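Local coordinates for glycoside hydrolase family 12 (Spirochaeta thermophila, PDB 5LU3), which probably degrades cellulose as a whole enzyme, this chain being its calcium-binding family 64 carbohydrate-binding module, a type A module, at residues E2-M6 / Y67-H71. Residues are numbered along the deposited sequence; the frame is centred on the assembly and turned at random.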
loop_
_atom_site.group_PDB
_atom_site.type_symbol
_atom_site.label_atom_id
_atom_site.label_comp_id
_atom_site.label_asym_id
_atom_site.label_seq_id
_atom_site.Cartn_x
_atom_site.Cartn_y
_atom_site.Cartn_z
ATOM N N GLU A 2 7.408 8.983 11.596
ATOM C CA GLU A 2 7.150 7.650 12.139
ATOM C C GLU A 2 6.163 6.876 11.262
ATOM O O GLU A 2 5.119 7.384 10.852
ATOM C CB GLU A 2 6.546 7.772 13.526
ATOM C CG GLU A 2 6.540 6.486 14.329
ATOM C CD GLU A 2 6.235 6.748 15.799
ATOM O OE1 GLU A 2 5.041 6.958 16.135
ATOM O OE2 GLU A 2 7.195 6.755 16.616
ATOM N N TYR A 3 6.477 5.616 10.996
ATOM C CA TYR A 3 5.552 4.735 10.279
ATOM C C TYR A 3 4.520 4.187 11.271
ATOM O O TYR A 3 4.878 3.499 12.245
ATOM C CB TYR A 3 6.285 3.582 9.600
ATOM C CG TYR A 3 7.109 3.988 8.433
ATOM C CD1 TYR A 3 8.393 4.478 8.603
ATOM C CD2 TYR A 3 6.625 3.878 7.150
ATOM C CE1 TYR A 3 9.149 4.875 7.516
ATOM C CE2 TYR A 3 7.373 4.268 6.049
ATOM C CZ TYR A 3 8.634 4.792 6.241
ATOM O OH TYR A 3 9.426 5.180 5.182
ATOM N N LEU A 4 3.239 4.461 11.002
ATOM C CA LEU A 4 2.163 4.047 11.883
ATOM C C LEU A 4 1.666 2.685 11.463
ATOM O O LEU A 4 1.349 2.452 10.294
ATOM C CB LEU A 4 1.032 5.071 11.858
ATOM C CG LEU A 4 1.507 6.474 12.262
ATOM C CD1 LEU A 4 0.298 7.402 12.284
ATOM C CD2 LEU A 4 2.238 6.480 13.607
ATOM N N GLU A 5 1.603 1.768 12.412
ATOM C CA GLU A 5 1.204 0.410 12.079
ATOM C C GLU A 5 -0.286 0.320 11.805
ATOM O O GLU A 5 -1.102 0.950 12.465
ATOM C CB GLU A 5 1.646 -0.585 13.164
ATOM C CG GLU A 5 1.491 -2.029 12.699
ATOM C CD GLU A 5 2.223 -3.052 13.526
ATOM O OE1 GLU A 5 2.857 -2.688 14.535
ATOM O OE2 GLU A 5 2.198 -4.254 13.168
ATOM N N MET A 6 -0.620 -0.447 10.779
ATOM C CA MET A 6 -1.994 -0.780 10.474
ATOM C C MET A 6 -2.127 -2.235 10.063
ATOM O O MET A 6 -1.122 -2.949 9.877
ATOM C CB MET A 6 -2.569 0.185 9.453
ATOM C CG MET A 6 -1.845 0.226 8.128
ATOM S SD MET A 6 -2.072 -1.229 7.048
ATOM C CE MET A 6 -1.065 -0.662 5.670
ATOM N N TYR A 67 8.368 -6.577 7.453
ATOM C CA TYR A 67 7.356 -5.554 7.330
ATOM C C TYR A 67 7.351 -4.899 5.961
ATOM O O TYR A 67 8.300 -4.961 5.193
ATOM C CB TYR A 67 7.549 -4.467 8.415
ATOM C CG TYR A 67 6.845 -4.794 9.708
ATOM C CD1 TYR A 67 7.323 -5.753 10.583
ATOM C CD2 TYR A 67 5.697 -4.122 10.062
ATOM C CE1 TYR A 67 6.633 -6.039 11.764
ATOM C CE2 TYR A 67 5.008 -4.390 11.203
ATOM C CZ TYR A 67 5.461 -5.345 12.052
ATOM O OH TYR A 67 4.733 -5.608 13.200
ATOM N N TRP A 68 6.223 -4.243 5.690
ATOM C CA TRP A 68 6.055 -3.401 4.516
ATOM C C TRP A 68 5.880 -1.961 4.991
ATOM O O TRP A 68 4.946 -1.665 5.741
ATOM C CB TRP A 68 4.856 -3.878 3.655
ATOM C CG TRP A 68 5.132 -5.186 2.976
ATOM C CD1 TRP A 68 5.599 -5.360 1.723
ATOM C CD2 TRP A 68 4.983 -6.486 3.530
ATOM N NE1 TRP A 68 5.742 -6.690 1.435
ATOM C CE2 TRP A 68 5.382 -7.409 2.547
ATOM C CE3 TRP A 68 4.551 -6.962 4.759
ATOM C CZ2 TRP A 68 5.354 -8.794 2.765
ATOM C CZ3 TRP A 68 4.526 -8.336 4.970
ATOM C CH2 TRP A 68 4.925 -9.224 3.978
ATOM N N TYR A 69 6.790 -1.094 4.541
ATOM C CA TYR A 69 6.841 0.321 4.902
ATOM C C TYR A 69 6.348 1.142 3.724
ATOM O O TYR A 69 6.948 1.119 2.648
ATOM C CB TYR A 69 8.292 0.697 5.253
ATOM C CG TYR A 69 8.757 0.018 6.518
ATOM C CD1 TYR A 69 8.558 0.605 7.767
ATOM C CD2 TYR A 69 9.394 -1.211 6.485
ATOM C CE1 TYR A 69 8.946 -0.025 8.921
ATOM C CE2 TYR A 69 9.766 -1.866 7.670
ATOM C CZ TYR A 69 9.563 -1.249 8.886
ATOM O OH TYR A 69 9.936 -1.852 10.086
ATOM N N ILE A 70 5.225 1.824 3.942
ATOM C CA ILE A 70 4.461 2.481 2.876
ATOM C C ILE A 70 4.508 3.984 3.055
ATOM O O ILE A 70 4.207 4.490 4.137
ATOM C CB ILE A 70 3.001 2.009 2.945
ATOM C CG1 ILE A 70 2.903 0.481 2.875
ATOM C CG2 ILE A 70 2.180 2.670 1.848
ATOM C CD1 ILE A 70 1.888 -0.094 3.800
ATOM N N HIS A 71 4.859 4.671 1.970
ATOM C CA HIS A 71 4.828 6.123 1.916
ATOM C C HIS A 71 3.811 6.538 0.870
ATOM O O HIS A 71 3.926 6.178 -0.291
ATOM C CB HIS A 71 6.217 6.607 1.536
ATOM C CG HIS A 71 6.371 8.086 1.469
ATOM N ND1 HIS A 71 7.529 8.650 1.000
ATOM C CD2 HIS A 71 5.535 9.125 1.737
ATOM C CE1 HIS A 71 7.429 9.967 1.019
ATOM N NE2 HIS A 71 6.225 10.281 1.452
#
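Y67 gives its phenol hydrogen to E5 in the one hydrogen bond between 2-6 and 67-71: OH lies 2.9 Å from E5 OE2. The donor stands above the carboxylate plane, about 40° out of it. Ring and carboxylate planes are steeply turned against each other, and the acid sits at the ring's edge, where Y67 CE2 is 3.4 Å from OE2. E5 gets there by placing CG anti to its backbone N (chi1 -168°) and running on extended. A phenylalanine in place of Y67 would probably leave E5 OE2 without this hydrogen bond and the carboxylate freer to turn.

From CB outward, Y3 starts 4.2 Å from Y69 CD1. CG is the Y3 atom closest to that CD1, at 3.7 Å. CD1 and CD2 of Y3 also lie against that atom. CE2 lies 3.7 Å from I70 O, near the ring plane, and Y69 CB makes an off-centre CH-pi contact with the ring. Close contact stops short of the phenol OH. The pair is T-shaped: the Y69 edge meets the Y3 face, planes at 86°, centroids 5.2 Å apart. Y69 OH is hydrogen-bonded to D65 OD2. Deeper in, M6 CE touches I70 CD1 at 3.5 Å, and both side chains also rest on M83 of the other sheet.

The strands of the two segments are not neighbours. Strand 16-22 lies between them, and Y3 and Y69 meet across it, touching L19 and K21. This is side-chain contact across an intervening strand of a beta-sandwich, at the sheet margin close to the calcium ion held by D7 and D24.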